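Long-range contacts in ABC transporter ATP-binding/permease protein Rv1747 (Mycobacterium tuberculosis, PDB 6CCD), which couples ATP hydrolysis to transport of an unknown substrate across the membrane, the chain described being its first FHA domain, a phosphothreonine-binding module: residues A[25-30]-A[49-54]; A[57-62]-A[78-83]; A[10-15]-A[35-40]; A[42-47]-A[87-92]. One frame throughout, in Å; residues are numbered along the deposited sequence.

Interaction 1. Residues A[25-30]-A[49-54]; sequences HDVVVG and LLLRFD. With SO4 (sulfate ion), chain C.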
# COMPACT_ATOMS: atom_id res chain seq x y z
N HIS A 25 -2.23 5.77 12.67
CA HIS A 25 -1.16 4.80 12.89
C HIS A 25 -0.73 4.18 11.57
O HIS A 25 -1.56 3.93 10.70
CB HIS A 25 -1.61 3.73 13.88
CG HIS A 25 -1.78 4.23 15.28
ND1 HIS A 25 -0.71 4.64 16.06
CD2 HIS A 25 -2.89 4.41 16.03
CE1 HIS A 25 -1.16 5.04 17.23
NE2 HIS A 25 -2.47 4.91 17.25
N ASP A 26 0.57 3.95 11.41
CA ASP A 26 1.09 3.43 10.15
C ASP A 26 0.57 2.01 9.87
O ASP A 26 0.57 1.16 10.76
CB ASP A 26 2.61 3.43 10.15
CG ASP A 26 3.21 4.83 10.22
OD1 ASP A 26 2.48 5.84 10.06
OD2 ASP A 26 4.44 4.93 10.43
N VAL A 27 0.14 1.77 8.63
CA VAL A 27 -0.32 0.45 8.19
C VAL A 27 0.82 -0.29 7.50
O VAL A 27 1.48 0.28 6.64
CB VAL A 27 -1.50 0.57 7.23
CG1 VAL A 27 -2.02 -0.80 6.81
CG2 VAL A 27 -2.63 1.39 7.85
N VAL A 28 1.04 -1.56 7.84
CA VAL A 28 2.07 -2.35 7.18
C VAL A 28 1.49 -3.29 6.12
O VAL A 28 0.58 -4.09 6.40
CB VAL A 28 2.88 -3.18 8.19
CG1 VAL A 28 3.92 -4.05 7.46
CG2 VAL A 28 3.55 -2.26 9.21
N VAL A 29 2.03 -3.18 4.91
CA VAL A 29 1.76 -4.09 3.80
C VAL A 29 3.01 -4.93 3.58
O VAL A 29 4.10 -4.39 3.42
CB VAL A 29 1.44 -3.36 2.48
CG1 VAL A 29 1.13 -4.38 1.36
CG2 VAL A 29 0.28 -2.40 2.65
N GLY A 30 2.88 -6.25 3.57
CA GLY A 30 4.05 -7.05 3.28
C GLY A 30 3.84 -8.54 3.47
O GLY A 30 2.72 -8.99 3.71
N LEU A 49 5.53 -2.07 2.40
CA LEU A 49 5.03 -0.70 2.37
C LEU A 49 4.55 -0.24 3.73
O LEU A 49 4.06 -1.04 4.52
CB LEU A 49 3.84 -0.56 1.41
CG LEU A 49 3.98 -0.95 -0.04
CD1 LEU A 49 2.66 -0.63 -0.72
CD2 LEU A 49 5.15 -0.17 -0.70
N LEU A 50 4.66 1.07 3.98
CA LEU A 50 3.92 1.70 5.07
C LEU A 50 2.84 2.57 4.46
O LEU A 50 3.11 3.35 3.55
CB LEU A 50 4.84 2.55 5.95
CG LEU A 50 5.96 1.74 6.61
CD1 LEU A 50 6.88 2.65 7.39
CD2 LEU A 50 5.35 0.66 7.51
N LEU A 51 1.61 2.45 4.95
CA LEU A 51 0.55 3.37 4.53
C LEU A 51 0.25 4.31 5.68
O LEU A 51 0.16 3.88 6.81
CB LEU A 51 -0.73 2.62 4.13
CG LEU A 51 -0.53 1.37 3.26
CD1 LEU A 51 -1.86 0.69 2.96
CD2 LEU A 51 0.19 1.75 1.95
N ARG A 52 0.07 5.60 5.40
CA ARG A 52 -0.21 6.52 6.50
C ARG A 52 -0.81 7.81 5.99
O ARG A 52 -0.66 8.16 4.82
CB ARG A 52 1.06 6.83 7.29
CG ARG A 52 2.06 7.73 6.55
CD ARG A 52 3.46 7.68 7.19
NE ARG A 52 3.50 8.02 8.62
CZ ARG A 52 3.92 9.18 9.11
NH1 ARG A 52 4.32 10.14 8.29
NH2 ARG A 52 3.95 9.38 10.42
N PHE A 53 -1.52 8.49 6.88
CA PHE A 53 -2.13 9.78 6.56
C PHE A 53 -1.21 10.88 7.06
O PHE A 53 -0.96 10.99 8.26
CB PHE A 53 -3.52 9.90 7.19
CG PHE A 53 -4.30 11.09 6.72
CD1 PHE A 53 -5.01 11.05 5.54
CD2 PHE A 53 -4.33 12.26 7.47
CE1 PHE A 53 -5.73 12.15 5.09
CE2 PHE A 53 -5.04 13.36 7.04
CZ PHE A 53 -5.74 13.30 5.85
N ASP A 54 -0.70 11.69 6.14
CA ASP A 54 0.32 12.67 6.47
C ASP A 54 0.14 13.95 5.66
O ASP A 54 -0.02 13.89 4.43
CB ASP A 54 1.71 12.08 6.23
CG ASP A 54 2.82 13.01 6.71
OD1 ASP A 54 2.74 13.50 7.85
OD2 ASP A 54 3.77 13.25 5.94
S SO4 C . 2.82 4.57 14.36
O1 SO4 C . 2.39 5.45 15.45
O2 SO4 C . 4.29 4.50 14.34
O3 SO4 C . 2.26 3.24 14.56
O4 SO4 C . 2.34 5.12 13.10
O HOH W 1 2.34 7.84 12.67
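Asp-26 and Arg-52 pair in a salt bridge at one end of this contact, and Leu-51 and Val-29 pack together on its buried side. Arg-52 NE donates to Asp-26 OD1 over 2.8 Å, with an N-H...O angle of 165°. The oxygen lies in the guanidinium plane, but NE sits 33° out of the carboxylate plane, on its syn side. The flat groups are nearly perpendicular although the side chains run alongside each other. A bend at chi3 (-56°) curls Arg-52 round Asp-26 OD1, which is also 3.3 Å from Arg-52 CB. The backbone N of Asp-26 donates to sulfate O4 at 2.7 Å, and His-25 ND1 reaches O1 of the same ion. Strands 27-30 and 49-54 are antiparallel neighbours in one sheet of the FHA beta sandwich. Val-27 pairs with Leu-51, and Val-29 with Leu-49, each through two backbone hydrogen bonds. Leu-51 crosses Val-29 with its CD1 branch 3.8 Å from Val-29 CG2. Leu-51 CB lies 3.8 Å from Val-27 CB. This face turns toward Leu-97 and Phe-99 of strand 96-101 in the other sheet. On the reverse face Val-28 CG2 touches Leu-50 CD2 at 3.8 Å.

Interaction 2. Residues A[57-62]-A[78-83]; sequences RWVAID and VVDIYD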
# COMPACT_ATOMS: atom_id res chain seq x y z
N ARG A 57 -3.11 13.97 3.42
CA ARG A 57 -3.37 12.95 2.42
C ARG A 57 -2.83 11.58 2.82
O ARG A 57 -1.87 11.48 3.60
CB ARG A 57 -2.76 13.34 1.07
CG ARG A 57 -1.24 13.20 1.04
CD ARG A 57 -0.70 13.55 -0.32
NE ARG A 57 -1.14 14.89 -0.72
CZ ARG A 57 -0.53 15.63 -1.63
NH1 ARG A 57 -1.01 16.83 -1.92
NH2 ARG A 57 0.56 15.18 -2.24
N TRP A 58 -3.43 10.54 2.27
CA TRP A 58 -2.92 9.19 2.41
C TRP A 58 -1.73 9.00 1.49
O TRP A 58 -1.75 9.46 0.35
CB TRP A 58 -4.00 8.15 2.09
CG TRP A 58 -4.97 7.96 3.21
CD1 TRP A 58 -6.22 8.50 3.31
CD2 TRP A 58 -4.76 7.20 4.40
NE1 TRP A 58 -6.81 8.11 4.50
CE2 TRP A 58 -5.93 7.31 5.18
CE3 TRP A 58 -3.71 6.41 4.87
CZ2 TRP A 58 -6.07 6.67 6.41
CZ3 TRP A 58 -3.84 5.79 6.10
CH2 TRP A 58 -5.02 5.91 6.85
N VAL A 59 -0.69 8.32 1.99
CA VAL A 59 0.43 7.96 1.14
C VAL A 59 0.80 6.49 1.30
O VAL A 59 0.64 5.92 2.37
CB VAL A 59 1.68 8.82 1.42
CG1 VAL A 59 1.44 10.25 0.98
CG2 VAL A 59 2.07 8.77 2.91
N ALA A 60 1.29 5.89 0.22
CA ALA A 60 1.91 4.57 0.27
C ALA A 60 3.41 4.75 0.13
O ALA A 60 3.87 5.29 -0.87
CB ALA A 60 1.38 3.66 -0.83
N ILE A 61 4.15 4.28 1.12
CA ILE A 61 5.60 4.48 1.21
C ILE A 61 6.36 3.18 1.08
O ILE A 61 6.09 2.22 1.80
CB ILE A 61 5.98 5.14 2.56
CG1 ILE A 61 5.28 6.49 2.71
CG2 ILE A 61 7.51 5.27 2.67
CD1 ILE A 61 5.21 6.98 4.15
N ASP A 62 7.30 3.13 0.14
CA ASP A 62 8.23 2.00 0.02
C ASP A 62 9.14 1.97 1.25
O ASP A 62 9.91 2.91 1.47
CB ASP A 62 9.08 2.14 -1.26
CG ASP A 62 9.98 0.94 -1.53
OD1 ASP A 62 10.06 0.01 -0.69
OD2 ASP A 62 10.62 0.92 -2.61
N VAL A 78 7.33 6.67 -3.19
CA VAL A 78 6.09 7.02 -2.50
C VAL A 78 4.99 7.22 -3.53
O VAL A 78 5.26 7.66 -4.66
CB VAL A 78 6.26 8.29 -1.60
CG1 VAL A 78 6.61 9.52 -2.43
CG2 VAL A 78 5.02 8.54 -0.77
N VAL A 79 3.76 6.85 -3.17
CA VAL A 79 2.61 7.17 -4.02
C VAL A 79 1.61 8.00 -3.22
O VAL A 79 1.22 7.60 -2.12
CB VAL A 79 1.92 5.89 -4.57
CG1 VAL A 79 0.57 6.23 -5.20
CG2 VAL A 79 2.82 5.19 -5.57
N ASP A 80 1.23 9.15 -3.76
CA ASP A 80 0.20 9.98 -3.13
C ASP A 80 -1.18 9.46 -3.55
O ASP A 80 -1.45 9.25 -4.73
CB ASP A 80 0.37 11.46 -3.50
CG ASP A 80 1.68 12.06 -2.98
OD1 ASP A 80 1.86 12.16 -1.74
OD2 ASP A 80 2.53 12.44 -3.80
N ILE A 81 -2.04 9.22 -2.56
CA ILE A 81 -3.37 8.70 -2.80
C ILE A 81 -4.44 9.76 -2.53
O ILE A 81 -4.87 9.94 -1.38
CB ILE A 81 -3.64 7.48 -1.89
CG1 ILE A 81 -2.46 6.51 -1.95
CG2 ILE A 81 -4.96 6.82 -2.26
CD1 ILE A 81 -2.44 5.48 -0.81
N TYR A 82 -4.89 10.44 -3.57
CA TYR A 82 -5.86 11.54 -3.41
C TYR A 82 -7.30 11.05 -3.37
O TYR A 82 -8.09 11.47 -2.53
CB TYR A 82 -5.70 12.55 -4.54
CG TYR A 82 -4.32 13.13 -4.63
CD1 TYR A 82 -3.97 14.23 -3.86
CD2 TYR A 82 -3.36 12.58 -5.46
CE1 TYR A 82 -2.70 14.77 -3.92
CE2 TYR A 82 -2.09 13.10 -5.53
CZ TYR A 82 -1.76 14.20 -4.76
OH TYR A 82 -0.49 14.73 -4.83
N ASP A 83 -7.65 10.16 -4.30
CA ASP A 83 -9.00 9.62 -4.34
C ASP A 83 -9.00 8.11 -4.56
O ASP A 83 -9.57 7.35 -3.78
CB ASP A 83 -9.82 10.28 -5.44
CG ASP A 83 -11.24 9.75 -5.50
OD1 ASP A 83 -12.01 9.98 -4.54
OD2 ASP A 83 -11.59 9.08 -6.50
O HOH W 2 -5.93 10.94 0.82
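Strands 57-62 and 78-81 run antiparallel, their axes 4.7 Å apart at closest approach and their directions 165° from each other. Ala-60 and Val-79 form a hydrogen-bonded pair, and Ile-81 N donates to Trp-58 O at 2.9 Å. Beyond that bond a water spans the strands. It accepts from Trp-58 N and donates to Ile-81 O. On the buried side Ile-81 CB is 3.5 Å from Trp-58 O, and Ile-81 CD1 reaches to 4.2 Å from Ala-60 CB. On the other face Val-78 CG2 touches Val-59 CB and Ile-61 CG1, each at 4.0 Å. Val-59 CG1 lies beside the Asp-80 carboxylate on that face. Arg-57 is modelled in two conformers. In the one described, Arg-57 NH2 makes a salt bridge with Asp-80 OD1 through a weak hydrogen bond of 3.3 Å. OD1 sits at the guanidinium edge, with the two planes 83° apart. Tyr-82 lies alongside Arg-57 and brings CE1 over the centre of one guanidinium face. Trp-58 NE1 binds Pro-8 O. The inner face, with Ala-60, Val-79 and Ile-81, is apolar and packs on the other sheet, where Ile-81 meets Phe-99. The outer face mixes valine and isoleucine with Asp-80. Strand 78-81 is the outermost strand of this sheet within the chain, beside 57-62, in the FHA beta sandwich.

Interaction 3. Residues A[10-15]-A[35-40]; sequences LTVRYE and ADVRVA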
# COMPACT_ATOMS: atom_id res chain seq x y z
N LEU A 10 -8.96 4.91 4.60
CA LEU A 10 -8.35 4.32 3.42
C LEU A 10 -8.73 2.85 3.33
O LEU A 10 -8.49 2.08 4.26
CB LEU A 10 -6.83 4.45 3.47
CG LEU A 10 -6.12 3.77 2.30
CD1 LEU A 10 -6.34 4.54 1.00
CD2 LEU A 10 -4.64 3.59 2.62
N THR A 11 -9.34 2.47 2.22
CA THR A 11 -9.64 1.08 1.94
C THR A 11 -8.59 0.53 1.01
O THR A 11 -8.24 1.16 0.01
CB THR A 11 -11.05 0.92 1.33
OG1 THR A 11 -12.01 1.31 2.32
CG2 THR A 11 -11.30 -0.53 0.92
N VAL A 12 -8.06 -0.63 1.37
CA VAL A 12 -7.07 -1.33 0.57
C VAL A 12 -7.66 -2.64 0.09
O VAL A 12 -8.03 -3.50 0.90
CB VAL A 12 -5.79 -1.63 1.38
CG1 VAL A 12 -4.73 -2.30 0.48
CG2 VAL A 12 -5.25 -0.34 2.03
N ARG A 13 -7.73 -2.81 -1.23
CA ARG A 13 -8.23 -4.03 -1.84
C ARG A 13 -7.09 -4.81 -2.47
O ARG A 13 -6.40 -4.32 -3.37
CB ARG A 13 -9.29 -3.70 -2.89
CG ARG A 13 -10.13 -4.89 -3.32
CD ARG A 13 -11.42 -4.42 -3.99
NE ARG A 13 -12.13 -3.44 -3.16
CZ ARG A 13 -12.18 -2.14 -3.43
NH1 ARG A 13 -11.56 -1.65 -4.50
NH2 ARG A 13 -12.84 -1.32 -2.62
N TYR A 14 -6.90 -6.03 -1.99
CA TYR A 14 -5.86 -6.91 -2.52
C TYR A 14 -6.39 -8.31 -2.74
O TYR A 14 -6.92 -8.91 -1.80
CB TYR A 14 -4.66 -6.99 -1.57
CG TYR A 14 -3.78 -8.17 -1.92
CD1 TYR A 14 -3.03 -8.16 -3.09
CD2 TYR A 14 -3.73 -9.29 -1.11
CE1 TYR A 14 -2.25 -9.22 -3.44
CE2 TYR A 14 -2.94 -10.38 -1.46
CZ TYR A 14 -2.20 -10.33 -2.63
OH TYR A 14 -1.41 -11.38 -3.01
N GLU A 15 -6.23 -8.83 -3.95
CA GLU A 15 -6.57 -10.22 -4.28
C GLU A 15 -7.79 -10.78 -3.55
O GLU A 15 -7.71 -11.79 -2.85
CB GLU A 15 -5.38 -11.13 -3.99
CG GLU A 15 -4.36 -11.13 -5.11
CD GLU A 15 -5.00 -11.42 -6.46
OE1 GLU A 15 -5.63 -12.49 -6.61
OE2 GLU A 15 -4.87 -10.57 -7.36
N ALA A 35 1.48 -8.77 9.10
CA ALA A 35 1.21 -7.54 8.35
C ALA A 35 -0.28 -7.20 8.36
O ALA A 35 -1.13 -8.09 8.39
CB ALA A 35 1.72 -7.68 6.90
N ASP A 36 -0.61 -5.91 8.35
CA ASP A 36 -2.00 -5.48 8.27
C ASP A 36 -2.64 -5.87 6.96
O ASP A 36 -3.82 -6.18 6.90
CB ASP A 36 -2.09 -3.97 8.46
CG ASP A 36 -1.56 -3.52 9.81
OD1 ASP A 36 -2.22 -3.82 10.83
OD2 ASP A 36 -0.49 -2.89 9.85
N VAL A 37 -1.84 -5.84 5.90
CA VAL A 37 -2.25 -6.31 4.58
C VAL A 37 -1.18 -7.31 4.16
O VAL A 37 -0.08 -6.92 3.80
CB VAL A 37 -2.35 -5.16 3.54
CG1 VAL A 37 -2.69 -5.70 2.17
CG2 VAL A 37 -3.38 -4.11 3.98
N ARG A 38 -1.49 -8.60 4.25
CA ARG A 38 -0.51 -9.64 4.00
C ARG A 38 -0.51 -10.05 2.53
O ARG A 38 -1.55 -10.40 1.98
CB ARG A 38 -0.78 -10.88 4.88
CG ARG A 38 0.17 -12.05 4.61
CD ARG A 38 -0.47 -13.40 5.01
NE ARG A 38 0.39 -14.54 4.69
CZ ARG A 38 0.07 -15.81 4.92
NH1 ARG A 38 -1.11 -16.11 5.45
NH2 ARG A 38 0.92 -16.78 4.61
N VAL A 39 0.67 -9.98 1.92
CA VAL A 39 0.86 -10.37 0.53
C VAL A 39 2.00 -11.37 0.52
O VAL A 39 3.14 -11.01 0.80
CB VAL A 39 1.20 -9.15 -0.36
CG1 VAL A 39 1.44 -9.58 -1.80
CG2 VAL A 39 0.09 -8.08 -0.28
N ALA A 40 1.70 -12.64 0.22
CA ALA A 40 2.65 -13.72 0.46
C ALA A 40 3.67 -13.96 -0.66
O ALA A 40 4.62 -14.71 -0.48
CB ALA A 40 1.88 -15.04 0.75
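Val-39 lies across the Tyr-14 ring and presses one methyl onto its face. Val-39 CG2 is 3.9 Å from the centroid of the Tyr-14 ring and only 6° off the ring normal, a well-centred CH-pi contact. The other methyl reaches further along the ring, with Val-39 CG1 3.6 Å from Tyr-14 OH. Both methyls therefore touch the phenol, one over its middle and one at its hydroxyl end. The tyrosine reaches them because its CG stands opposite the backbone N (chi1 164°). Tyr-14 has two deposited conformers, and this account holds for one of them. In that conformer Glu-15 CB covers the reverse face of the ring. Arg-38 O approaches obliquely and is 3.7 Å from Tyr-14 CE2. Deeper in the core Val-12 and Val-37 meet through single methyls, with Val-12 CG1 4.2 Å from Val-37 CG2. Val-37 CG1 is 4.4 Å from Tyr-14 CB and extends the same apolar patch. Phe-21 touches both Val-12 and Val-37, and Pro-95 touches both Tyr-14 and Val-39. Strand 10-14 of one sheet thus packs against outer strand 37-38 of the other, and against the loop that follows it, near one edge of the FHA beta sandwich.

Interaction 4. Residues A[42-47]-A[87-92]; sequences PLISRA and VHIGNP. With SO4 (sulfate ion), chain B.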
# COMPACT_ATOMS: atom_id res chain seq x y z
N PRO A 42 6.77 -14.23 -2.99
CA PRO A 42 8.18 -14.10 -2.59
C PRO A 42 8.88 -12.82 -3.07
O PRO A 42 9.93 -12.47 -2.54
CB PRO A 42 8.85 -15.34 -3.21
CG PRO A 42 7.90 -15.85 -4.22
CD PRO A 42 6.53 -15.49 -3.71
N LEU A 43 8.31 -12.12 -4.04
CA LEU A 43 8.86 -10.82 -4.45
C LEU A 43 8.78 -9.78 -3.32
O LEU A 43 9.53 -8.79 -3.30
CB LEU A 43 8.11 -10.28 -5.66
CG LEU A 43 8.42 -10.90 -7.03
CD1 LEU A 43 7.41 -10.38 -8.04
CD2 LEU A 43 9.83 -10.52 -7.43
N ILE A 44 7.87 -10.01 -2.39
CA ILE A 44 7.50 -8.99 -1.41
C ILE A 44 8.29 -9.12 -0.10
O ILE A 44 8.46 -10.22 0.43
CB ILE A 44 5.99 -9.06 -1.16
CG1 ILE A 44 5.25 -8.93 -2.50
CG2 ILE A 44 5.51 -7.96 -0.20
CD1 ILE A 44 5.77 -7.76 -3.39
N SER A 45 8.77 -7.99 0.41
CA SER A 45 9.48 -7.95 1.68
C SER A 45 8.51 -8.09 2.86
O SER A 45 7.32 -7.86 2.71
CB SER A 45 10.28 -6.64 1.80
OG SER A 45 11.25 -6.56 0.77
N ARG A 46 9.02 -8.45 4.03
CA ARG A 46 8.14 -8.68 5.18
C ARG A 46 7.36 -7.44 5.57
O ARG A 46 6.15 -7.51 5.81
CB ARG A 46 8.96 -9.21 6.35
CG ARG A 46 9.44 -10.65 6.07
CD ARG A 46 10.20 -11.26 7.21
NE ARG A 46 9.37 -11.50 8.38
CZ ARG A 46 9.74 -12.30 9.38
NH1 ARG A 46 10.90 -12.93 9.31
NH2 ARG A 46 8.96 -12.47 10.44
N ALA A 47 8.03 -6.29 5.61
CA ALA A 47 7.34 -5.01 5.81
C ALA A 47 7.63 -4.16 4.59
O ALA A 47 8.56 -3.36 4.60
CB ALA A 47 7.80 -4.32 7.09
N VAL A 87 -1.69 0.38 -7.50
CA VAL A 87 -0.24 0.25 -7.59
C VAL A 87 0.13 -1.22 -7.69
O VAL A 87 -0.71 -2.11 -7.46
CB VAL A 87 0.47 0.88 -6.37
CG1 VAL A 87 0.12 2.35 -6.23
CG2 VAL A 87 0.14 0.10 -5.09
N HIS A 88 1.38 -1.49 -8.03
CA HIS A 88 1.93 -2.84 -7.96
C HIS A 88 3.16 -2.83 -7.07
O HIS A 88 3.94 -1.90 -7.09
CB HIS A 88 2.30 -3.36 -9.34
CG HIS A 88 1.13 -3.48 -10.27
ND1 HIS A 88 0.45 -4.66 -10.46
CD2 HIS A 88 0.50 -2.56 -11.03
CE1 HIS A 88 -0.53 -4.47 -11.32
NE2 HIS A 88 -0.52 -3.20 -11.69
N ILE A 89 3.33 -3.89 -6.28
CA ILE A 89 4.54 -4.04 -5.51
C ILE A 89 5.34 -5.23 -6.02
O ILE A 89 4.75 -6.21 -6.50
CB ILE A 89 4.25 -4.21 -4.01
CG1 ILE A 89 3.15 -5.26 -3.79
CG2 ILE A 89 3.78 -2.87 -3.40
CD1 ILE A 89 2.83 -5.49 -2.31
N GLY A 90 6.66 -5.14 -5.93
CA GLY A 90 7.55 -6.24 -6.30
C GLY A 90 8.01 -6.22 -7.74
O GLY A 90 9.08 -6.73 -8.05
N ASN A 91 7.21 -5.62 -8.61
CA ASN A 91 7.46 -5.58 -10.05
C ASN A 91 6.30 -4.85 -10.69
O ASN A 91 5.26 -4.71 -10.06
CB ASN A 91 7.59 -7.00 -10.64
CG ASN A 91 9.03 -7.39 -10.94
OD1 ASN A 91 9.92 -6.53 -11.05
ND2 ASN A 91 9.27 -8.69 -11.07
N PRO A 92 6.45 -4.39 -11.95
CA PRO A 92 5.32 -3.75 -12.63
C PRO A 92 4.10 -4.68 -12.74
O PRO A 92 2.96 -4.20 -12.78
CB PRO A 92 5.88 -3.42 -14.02
CG PRO A 92 7.06 -4.31 -14.19
CD PRO A 92 7.65 -4.41 -12.81
S SO4 B . 12.60 -9.67 3.88
O1 SO4 B . 12.21 -8.55 4.73
O2 SO4 B . 13.64 -9.22 2.95
O3 SO4 B . 13.09 -10.81 4.67
O4 SO4 B . 11.43 -10.11 3.13
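Ile-44 meets Ile-89 and Gly-90 where loop 42-47 reaches the end of strand 84-89 and the turn after it, at one end of the FHA beta sandwich. From CB the Ile-44 side chain splits into two branches. The CG2 branch rests on Gly-30 CA. CG1 lies anti to the carbonyl carbon (chi1 -55°) and passes beside Val-39 CG1. A bend at chi2 (-48°) then turns CD1 toward strand 84-89. This methyl makes the closest approaches. Ile-44 CD1 lies 3.6 Å from Ile-89 CG1 and 3.6 Å from Ile-89 O, and the two isoleucines cross at about a right angle. Ile-44 CD1 also reaches the backbone of the turn, 3.7 Å from Gly-90 CA, a close approach helped by the lack of a side chain on this glycine. Next to it Leu-43 covers the same turn with a forked tip. Leu-43 CD2 is 3.9 Å from Gly-90 O, and Leu-43 CD1 is 3.9 Å from Asn-91 ND2. Elsewhere on 42-47 a sulfate ion is bound, probably from the crystallisation liquor. Arg-31 NH1 also binds it, and Ser-45 N is bonded to His-48 ND1. Arg-31, Ser-45 and His-48 fit the Gly-Arg and Ser-X-X-His signatures of FHA domains, so the ion probably marks the phosphate position of a phosphothreonine ligand. The hydrogen bonds from 42-47 to the ion come from one backbone N: Arg-46 N donates to sulfate O1 at 3.3 Å and, weakly, to O4 at 3.1 Å.

Overall arrangement
From the N terminus, segment 10-15 opens interaction 3, which closes at 35-40 and joins the two sheets of the sandwich. Segment 25-30 lies within that span and opens interaction 1, so interactions 3 and 1 cross. Interaction 1 closes at 49-54 by strand pairing. Before it closes, 42-47 opens interaction 4, which crosses it and runs on to 87-92. The whole of interaction 2, from 57-62 to 78-83, falls between those two ends. Strands 49-54 and 57-62 are sheet neighbours, so interactions 1 and 2 continue one sheet. Interaction 4 ties a loop after strand 37-38 to the end of strand 84-89 in the other sheet.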